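Local coordinates for reticulocyte binding protein (Streptococcus agalactiae COH1, PDB 3FAW) that probably hydrolyses alpha-1,6-glucosidic linkages of pullulan and related glucans as a pullulanase at the streptococcal cell surface, at residues Asp716-Glu724 against Leu735-Asp743; His770-Ala780 against Leu806-Gly814. One frame throughout, in Å; residues are numbered along the deposited sequence.

Contact 1: residues Asp716-Glu724 against Leu735-Asp743; sequences DREVSLITE and LVIAYQTID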
loop_
_atom_site.group_PDB
_atom_site.type_symbol
_atom_site.label_atom_id
_atom_site.label_comp_id
_atom_site.label_asym_id
_atom_site.label_seq_id
_atom_site.Cartn_x
_atom_site.Cartn_y
_atom_site.Cartn_z
ATOM N N ASP A 716 -8.348 26.973 -10.349
ATOM C CA ASP A 716 -7.998 27.712 -11.575
ATOM C C ASP A 716 -8.300 29.212 -11.474
ATOM O O ASP A 716 -7.623 30.029 -12.106
ATOM C CB ASP A 716 -8.724 27.135 -12.798
ATOM C CG ASP A 716 -8.170 25.791 -13.236
ATOM O OD1 ASP A 716 -6.987 25.500 -12.978
ATOM O OD2 ASP A 716 -8.926 25.019 -13.859
ATOM N N ARG A 717 -9.313 29.562 -10.683
ATOM C CA ARG A 717 -9.732 30.954 -10.513
ATOM C C ARG A 717 -8.980 31.703 -9.421
ATOM O O ARG A 717 -8.941 32.932 -9.440
ATOM C CB ARG A 717 -11.224 31.014 -10.183
ATOM C CG ARG A 717 -12.122 30.678 -11.347
ATOM C CD ARG A 717 -13.506 30.333 -10.864
ATOM N NE ARG A 717 -14.448 30.200 -11.970
ATOM C CZ ARG A 717 -15.638 29.611 -11.882
ATOM N NH1 ARG A 717 -16.048 29.083 -10.731
ATOM N NH2 ARG A 717 -16.423 29.548 -12.954
ATOM N N GLU A 718 -8.415 30.973 -8.461
ATOM C CA GLU A 718 -7.823 31.595 -7.270
ATOM C C GLU A 718 -6.331 31.320 -7.077
ATOM O O GLU A 718 -5.697 31.959 -6.235
ATOM C CB GLU A 718 -8.597 31.168 -6.021
ATOM C CG GLU A 718 -10.062 31.608 -6.039
ATOM C CD GLU A 718 -10.948 30.831 -5.079
ATOM O OE1 GLU A 718 -10.420 30.084 -4.225
ATOM O OE2 GLU A 718 -12.187 30.969 -5.186
ATOM N N VAL A 719 -5.780 30.374 -7.841
ATOM C CA VAL A 719 -4.344 30.108 -7.832
ATOM C C VAL A 719 -3.764 30.503 -9.189
ATOM O O VAL A 719 -4.164 29.959 -10.221
ATOM C CB VAL A 719 -4.036 28.628 -7.534
ATOM C CG1 VAL A 719 -2.530 28.401 -7.461
ATOM C CG2 VAL A 719 -4.707 28.196 -6.231
ATOM N N SER A 720 -2.820 31.446 -9.173
ATOM C CA SER A 720 -2.278 32.045 -10.396
ATOM C C SER A 720 -0.748 32.001 -10.449
ATOM O O SER A 720 -0.074 31.908 -9.422
ATOM C CB SER A 720 -2.782 33.486 -10.546
ATOM O OG SER A 720 -2.539 34.252 -9.378
ATOM N N LEU A 721 -0.217 32.064 -11.669
ATOM C CA LEU A 721 1.220 31.948 -11.911
ATOM C C LEU A 721 1.863 33.330 -12.010
ATOM O O LEU A 721 1.594 34.080 -12.951
ATOM C CB LEU A 721 1.469 31.160 -13.201
ATOM C CG LEU A 721 2.924 30.884 -13.587
ATOM C CD1 LEU A 721 3.618 30.026 -12.529
ATOM C CD2 LEU A 721 2.986 30.217 -14.947
ATOM N N ILE A 722 2.710 33.663 -11.039
ATOM C CA ILE A 722 3.403 34.952 -11.035
ATOM C C ILE A 722 4.505 34.963 -12.101
ATOM O O ILE A 722 4.593 35.888 -12.909
ATOM C CB ILE A 722 4.014 35.269 -9.654
ATOM C CG1 ILE A 722 2.912 35.403 -8.599
ATOM C CG2 ILE A 722 4.842 36.551 -9.726
ATOM C CD1 ILE A 722 3.431 35.502 -7.176
ATOM N N THR A 723 5.332 33.925 -12.101
ATOM C CA THR A 723 6.394 33.781 -13.090
ATOM C C THR A 723 5.875 33.173 -14.394
ATOM O O THR A 723 6.154 32.011 -14.702
ATOM C CB THR A 723 7.541 32.904 -12.552
ATOM O OG1 THR A 723 7.022 31.624 -12.175
ATOM C CG2 THR A 723 8.203 33.561 -11.347
ATOM N N GLU A 724 5.128 33.960 -15.164
ATOM C CA GLU A 724 4.732 33.546 -16.513
ATOM C C GLU A 724 5.927 33.675 -17.446
ATOM O O GLU A 724 6.827 34.478 -17.198
ATOM C CB GLU A 724 3.568 34.390 -17.033
ATOM C CG GLU A 724 2.282 34.204 -16.248
ATOM C CD GLU A 724 1.080 34.823 -16.929
ATOM O OE1 GLU A 724 1.233 35.885 -17.569
ATOM O OE2 GLU A 724 -0.023 34.248 -16.821
ATOM N N LEU A 735 14.329 27.157 -13.586
ATOM C CA LEU A 735 14.607 26.637 -12.238
ATOM C C LEU A 735 14.078 27.546 -11.123
ATOM O O LEU A 735 14.359 27.319 -9.948
ATOM C CB LEU A 735 16.118 26.460 -12.048
ATOM C CG LEU A 735 16.819 25.439 -12.945
ATOM C CD1 LEU A 735 18.325 25.594 -12.836
ATOM C CD2 LEU A 735 16.394 24.025 -12.588
ATOM N N VAL A 736 13.325 28.578 -11.492
ATOM C CA VAL A 736 12.644 29.426 -10.508
ATOM C C VAL A 736 11.156 29.469 -10.841
ATOM O O VAL A 736 10.775 29.458 -12.012
ATOM C CB VAL A 736 13.239 30.864 -10.456
ATOM C CG1 VAL A 736 13.362 31.446 -11.840
ATOM C CG2 VAL A 736 12.392 31.779 -9.554
ATOM N N ILE A 737 10.320 29.490 -9.808
ATOM C CA ILE A 737 8.875 29.604 -9.987
ATOM C C ILE A 737 8.246 30.350 -8.810
ATOM O O ILE A 737 8.733 30.279 -7.682
ATOM C CB ILE A 737 8.200 28.207 -10.173
ATOM C CG1 ILE A 737 6.789 28.355 -10.751
ATOM C CG2 ILE A 737 8.161 27.426 -8.857
ATOM C CD1 ILE A 737 6.186 27.047 -11.213
ATOM N N ALA A 738 7.172 31.077 -9.090
ATOM C CA ALA A 738 6.419 31.777 -8.047
ATOM C C ALA A 738 4.931 31.716 -8.351
ATOM O O ALA A 738 4.527 31.852 -9.504
ATOM C CB ALA A 738 6.877 33.223 -7.934
ATOM N N TYR A 739 4.124 31.506 -7.315
ATOM C CA TYR A 739 2.670 31.434 -7.471
ATOM C C TYR A 739 1.925 32.027 -6.288
ATOM O O TYR A 739 2.419 32.033 -5.164
ATOM C CB TYR A 739 2.196 29.993 -7.704
ATOM C CG TYR A 739 2.809 28.955 -6.792
ATOM C CD1 TYR A 739 2.135 28.495 -5.658
ATOM C CD2 TYR A 739 4.056 28.411 -7.079
ATOM C CE1 TYR A 739 2.700 27.525 -4.833
ATOM C CE2 TYR A 739 4.625 27.457 -6.266
ATOM C CZ TYR A 739 3.948 27.009 -5.150
ATOM O OH TYR A 739 4.542 26.049 -4.358
ATOM N N GLN A 740 0.722 32.514 -6.571
ATOM C CA GLN A 740 -0.123 33.145 -5.568
ATOM C C GLN A 740 -1.429 32.376 -5.402
ATOM O O GLN A 740 -2.042 31.949 -6.380
ATOM C CB GLN A 740 -0.431 34.582 -5.975
ATOM C CG GLN A 740 -1.052 35.420 -4.864
ATOM C CD GLN A 740 -1.523 36.766 -5.369
ATOM O OE1 GLN A 740 -0.764 37.806 -5.065
ATOM N NE2 GLN A 740 -2.559 36.869 -6.032
ATOM N N THR A 741 -1.840 32.203 -4.150
ATOM C CA THR A 741 -3.143 31.638 -3.832
ATOM C C THR A 741 -3.850 32.535 -2.814
ATOM O O THR A 741 -3.213 33.323 -2.114
ATOM C CB THR A 741 -3.028 30.183 -3.308
ATOM O OG1 THR A 741 -4.333 29.686 -2.988
ATOM C CG2 THR A 741 -2.128 30.103 -2.076
ATOM N N ILE A 742 -5.173 32.415 -2.760
ATOM C CA ILE A 742 -6.011 33.229 -1.881
ATOM C C ILE A 742 -6.941 32.287 -1.127
ATOM O O ILE A 742 -7.440 31.320 -1.704
ATOM C CB ILE A 742 -6.869 34.243 -2.685
ATOM C CG1 ILE A 742 -6.049 34.898 -3.806
ATOM C CG2 ILE A 742 -7.453 35.299 -1.755
ATOM C CD1 ILE A 742 -6.844 35.842 -4.691
ATOM N N ASP A 743 -7.172 32.550 0.156
ATOM C CA ASP A 743 -8.062 31.691 0.943
ATOM C C ASP A 743 -9.475 32.272 1.035
ATOM O O ASP A 743 -9.745 33.360 0.514
ATOM C CB ASP A 743 -7.459 31.375 2.324
ATOM C CG ASP A 743 -7.476 32.551 3.279
ATOM O OD1 ASP A 743 -7.991 33.632 2.925
ATOM O OD2 ASP A 743 -6.964 32.380 4.406
HETATM O O HOH W 1 -4.166 34.443 -7.382
#

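Contact 2: residues His770-Ala780 against Leu806-Gly814; sequences HLLKGQVIVDA and LTAIVIKVG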
loop_
_atom_site.group_PDB
_atom_site.type_symbol
_atom_site.label_atom_id
_atom_site.label_comp_id
_atom_site.label_asym_id
_atom_site.label_seq_id
_atom_site.Cartn_x
_atom_site.Cartn_y
_atom_site.Cartn_z
ATOM N N HIS A 770 1.124 44.567 -4.980
ATOM C CA HIS A 770 0.527 44.525 -3.640
ATOM C C HIS A 770 1.261 43.584 -2.670
ATOM O O HIS A 770 1.143 43.733 -1.453
ATOM C CB HIS A 770 -0.946 44.115 -3.742
ATOM C CG HIS A 770 -1.154 42.730 -4.271
ATOM N ND1 HIS A 770 -1.359 41.646 -3.446
ATOM C CD2 HIS A 770 -1.176 42.249 -5.537
ATOM C CE1 HIS A 770 -1.503 40.559 -4.180
ATOM N NE2 HIS A 770 -1.396 40.896 -5.453
ATOM N N LEU A 771 2.011 42.623 -3.210
ATOM C CA LEU A 771 2.778 41.677 -2.398
ATOM C C LEU A 771 3.954 42.323 -1.662
ATOM O O LEU A 771 4.410 41.800 -0.644
ATOM C CB LEU A 771 3.293 40.523 -3.266
ATOM C CG LEU A 771 2.244 39.620 -3.919
ATOM C CD1 LEU A 771 2.927 38.566 -4.791
ATOM C CD2 LEU A 771 1.356 38.966 -2.866
ATOM N N LEU A 772 4.442 43.455 -2.169
ATOM C CA LEU A 772 5.551 44.175 -1.533
ATOM C C LEU A 772 5.172 44.775 -0.170
ATOM O O LEU A 772 6.051 45.117 0.618
ATOM C CB LEU A 772 6.081 45.278 -2.462
ATOM C CG LEU A 772 6.746 44.793 -3.755
ATOM C CD1 LEU A 772 6.832 45.918 -4.773
ATOM C CD2 LEU A 772 8.126 44.210 -3.473
ATOM N N LYS A 773 3.870 44.895 0.095
ATOM C CA LYS A 773 3.363 45.405 1.376
ATOM C C LYS A 773 3.102 44.297 2.401
ATOM O O LYS A 773 2.700 44.578 3.529
ATOM C CB LYS A 773 2.063 46.185 1.152
ATOM C CG LYS A 773 2.183 47.380 0.204
ATOM C CD LYS A 773 3.004 48.527 0.792
ATOM C CE LYS A 773 2.336 49.162 2.005
ATOM N NZ LYS A 773 2.984 50.446 2.389
ATOM N N GLY A 774 3.328 43.046 2.004
ATOM C CA GLY A 774 3.046 41.893 2.858
ATOM C C GLY A 774 4.154 41.548 3.837
ATOM O O GLY A 774 5.200 42.193 3.869
ATOM N N GLN A 775 3.905 40.513 4.637
ATOM C CA GLN A 775 4.855 40.033 5.640
ATOM C C GLN A 775 5.498 38.739 5.157
ATOM O O GLN A 775 4.818 37.880 4.595
ATOM C CB GLN A 775 4.138 39.765 6.964
ATOM C CG GLN A 775 3.385 40.965 7.541
ATOM C CD GLN A 775 2.350 40.573 8.595
ATOM O OE1 GLN A 775 1.696 39.532 8.491
ATOM N NE2 GLN A 775 2.187 41.421 9.606
ATOM N N VAL A 776 6.801 38.597 5.391
ATOM C CA VAL A 776 7.516 37.358 5.078
ATOM C C VAL A 776 7.342 36.355 6.216
ATOM O O VAL A 776 7.770 36.620 7.342
ATOM C CB VAL A 776 9.026 37.606 4.866
ATOM C CG1 VAL A 776 9.735 36.300 4.481
ATOM C CG2 VAL A 776 9.245 38.673 3.803
ATOM N N ILE A 777 6.712 35.213 5.925
ATOM C CA ILE A 777 6.519 34.156 6.934
ATOM C C ILE A 777 7.387 32.904 6.698
ATOM O O ILE A 777 7.568 32.089 7.609
ATOM C CB ILE A 777 5.027 33.778 7.100
ATOM C CG1 ILE A 777 4.448 33.180 5.816
ATOM C CG2 ILE A 777 4.227 35.007 7.530
ATOM C CD1 ILE A 777 3.110 32.513 6.026
ATOM N N VAL A 778 7.917 32.759 5.484
ATOM C CA VAL A 778 8.935 31.745 5.197
ATOM C C VAL A 778 10.121 32.418 4.516
ATOM O O VAL A 778 9.947 33.172 3.556
ATOM C CB VAL A 778 8.395 30.608 4.286
ATOM C CG1 VAL A 778 9.494 29.595 3.963
ATOM C CG2 VAL A 778 7.216 29.917 4.938
ATOM N N ASP A 779 11.323 32.157 5.021
ATOM C CA ASP A 779 12.545 32.662 4.390
ATOM C C ASP A 779 13.572 31.532 4.268
ATOM O O ASP A 779 13.204 30.359 4.335
ATOM C CB ASP A 779 13.074 33.905 5.136
ATOM C CG ASP A 779 13.759 33.580 6.454
ATOM O OD1 ASP A 779 13.747 32.414 6.892
ATOM O OD2 ASP A 779 14.324 34.519 7.059
ATOM N N ALA A 780 14.845 31.876 4.080
ATOM C CA ALA A 780 15.902 30.875 3.908
ATOM C C ALA A 780 16.189 30.057 5.176
ATOM O O ALA A 780 16.670 28.920 5.088
ATOM C CB ALA A 780 17.180 31.547 3.415
ATOM N N LEU A 806 18.877 28.900 -4.240
ATOM C CA LEU A 806 18.395 27.808 -3.389
ATOM C C LEU A 806 17.624 28.303 -2.155
ATOM O O LEU A 806 17.880 27.863 -1.029
ATOM C CB LEU A 806 19.568 26.915 -2.972
ATOM C CG LEU A 806 20.439 26.393 -4.122
ATOM C CD1 LEU A 806 21.418 25.351 -3.607
ATOM C CD2 LEU A 806 19.582 25.810 -5.245
ATOM N N THR A 807 16.679 29.211 -2.386
ATOM C CA THR A 807 15.916 29.846 -1.308
ATOM C C THR A 807 14.418 29.854 -1.625
ATOM O O THR A 807 14.017 30.098 -2.768
ATOM C CB THR A 807 16.389 31.301 -1.072
ATOM O OG1 THR A 807 17.785 31.307 -0.744
ATOM C CG2 THR A 807 15.599 31.970 0.054
ATOM N N ALA A 808 13.605 29.573 -0.607
ATOM C CA ALA A 808 12.149 29.665 -0.717
ATOM C C ALA A 808 11.645 30.832 0.125
ATOM O O ALA A 808 12.034 30.971 1.283
ATOM C CB ALA A 808 11.495 28.358 -0.263
ATOM N N ILE A 809 10.793 31.670 -0.462
ATOM C CA ILE A 809 10.177 32.787 0.255
ATOM C C ILE A 809 8.651 32.718 0.164
ATOM O O ILE A 809 8.099 32.555 -0.922
ATOM C CB ILE A 809 10.638 34.161 -0.295
ATOM C CG1 ILE A 809 12.169 34.246 -0.386
ATOM C CG2 ILE A 809 10.122 35.285 0.592
ATOM C CD1 ILE A 809 12.868 34.229 0.951
ATOM N N VAL A 810 7.972 32.844 1.302
ATOM C CA VAL A 810 6.511 32.958 1.308
ATOM C C VAL A 810 6.102 34.278 1.955
ATOM O O VAL A 810 6.533 34.592 3.068
ATOM C CB VAL A 810 5.812 31.786 2.034
ATOM C CG1 VAL A 810 4.298 31.988 2.032
ATOM C CG2 VAL A 810 6.166 30.456 1.380
ATOM N N ILE A 811 5.279 35.043 1.237
ATOM C CA ILE A 811 4.745 36.312 1.731
ATOM C C ILE A 811 3.235 36.195 1.952
ATOM O O ILE A 811 2.536 35.557 1.168
ATOM C CB ILE A 811 5.021 37.473 0.745
ATOM C CG1 ILE A 811 6.515 37.565 0.421
ATOM C CG2 ILE A 811 4.546 38.792 1.333
ATOM C CD1 ILE A 811 6.878 38.704 -0.526
ATOM N N LYS A 812 2.751 36.814 3.028
ATOM C CA LYS A 812 1.321 36.896 3.326
ATOM C C LYS A 812 0.869 38.357 3.339
ATOM O O LYS A 812 1.510 39.207 3.966
ATOM C CB LYS A 812 1.024 36.271 4.693
ATOM C CG LYS A 812 -0.440 36.338 5.128
ATOM C CD LYS A 812 -0.583 36.158 6.628
ATOM C CE LYS A 812 -2.031 36.286 7.072
ATOM N NZ LYS A 812 -2.168 36.183 8.553
ATOM N N VAL A 813 -0.239 38.634 2.654
ATOM C CA VAL A 813 -0.904 39.937 2.729
ATOM C C VAL A 813 -2.269 39.762 3.391
ATOM O O VAL A 813 -3.184 39.181 2.800
ATOM C CB VAL A 813 -1.074 40.572 1.336
ATOM C CG1 VAL A 813 -1.804 41.914 1.440
ATOM C CG2 VAL A 813 0.286 40.749 0.666
ATOM N N GLY A 814 -2.391 40.248 4.625
ATOM C CA GLY A 814 -3.654 40.199 5.363
ATOM C C GLY A 814 -4.631 41.262 4.891
ATOM O O GLY A 814 -5.682 40.948 4.324
#

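Contact 1: residues Asp716-Glu724 against Leu735-Asp743
Ile737 meets Leu721 and Thr723 where the short strand 720-721 runs antiparallel to strand 736-742. This pair forms one margin of the antiparallel sheet in the C-terminal beta domain, beyond the catalytic TIM barrel. The side chains of Ile737 and Leu721 cross at about a right angle, with CG1 of Ile737 4.0 Å from CD1 of Leu721. Helix 544-551 packs on both residues.

At Ala738 the backbone N-H points to the hydroxyl of Thr723, N to OG1 3.1 Å. OG1 sits between its own backbone N and carbonyl carbon (chi1 57°), which turns it to this N-H and leaves CG2 against Ala738 CB. Thr723 is the centre of an inverse gamma turn, and here its hydroxyl takes the place of a strand carbonyl. Ala738 O accepts from Ile722 N at 3.0 Å in a bent bond, and weakly from Thr723 N.

Tyr739 is the non-hydrogen-bonded partner of Leu721. Its ring leads away from segment 716-724, and its OH is hydrogen-bonded to Thr610 OG1. Gln740 and Ser720 form the hydrogen-bonded pair, and both bonds are nearly straight. CD1 of Ile722 reaches CB of Gln740 at 4.1 Å. A water accepts from Gln740 NE2, donates to Glu718 O and bonds Ser720 OG at 2.6 Å; Ser720 OG also bonds Tyr768 OH.

The side chains of Thr741 and Val719, the first residue beyond helix 712-718, lie side by side. OG1 of Thr741 is 3.6 Å from Val719 CG2 and is bonded to Ala706 O. Further on, CG1 of Ile742 packs against Glu718 O, 3.8 Å away.

Contact 2: residues His770-Ala780 against Leu806-Gly814
Val778 and Val810 press together obliquely, CB to CB 3.6 Å, with CG2 of each turned into the other. On the other flank of Val810, CG1 meets CG1 of Ile777 at 4.0 Å, again at a slant. In Ile777, CG1 lies between the backbone N and the carbonyl carbon (chi1 64°), which also brings it near Val810 O.

Two residues thus face one, the mark of a classic beta bulge. It interrupts the pairing of strands 775-778 and 807-813 at the outer edge of the five-stranded antiparallel sheet of the C-terminal domain. Val810 O receives Ile777 N at 2.9 Å and, weakly, Val778 N. Helix 685-703 covers Ile777 and Val778.

Val776 and Ile811 point to the same face of the sheet, where Phe796 of strand 794-796 touches both. CG1 of Val776 passes CG2 of Ile809 at 4.0 Å. With CG1 of Ile811 anti to the carbonyl carbon (chi1 -54°), its CG2 sits between two carbonyl oxygens, 3.4 Å from Gln775 O and 3.6 Å from Leu771 O.

The side chains of Leu771, before strand 775-778, and Val813, ending strand 807-813, cross at about a right angle. CG2 of Val813 also fits against Gly774 CA, 3.7 Å away.

The chain leaves helix 712-718, enters strand 720-721 and returns through strand 736-742, which closes the short loop of contact 1. It continues through strand 748-754, then reaches segment 770-780. Strands 794-796 and 800-803 follow before strand 807-813 closes the longer loop of contact 2. The two loops lie in series and neither encloses nor crosses the other. Contact 1 forms one outer pair of the five-stranded sheet and contact 2 the other, with strand 748-754 between them. Their centres are about 13 Å apart. They meet directly where Gln740 touches His770 and Leu771, and where Ile722 CD1 packs on Leu771 CD1 at 3.9 Å.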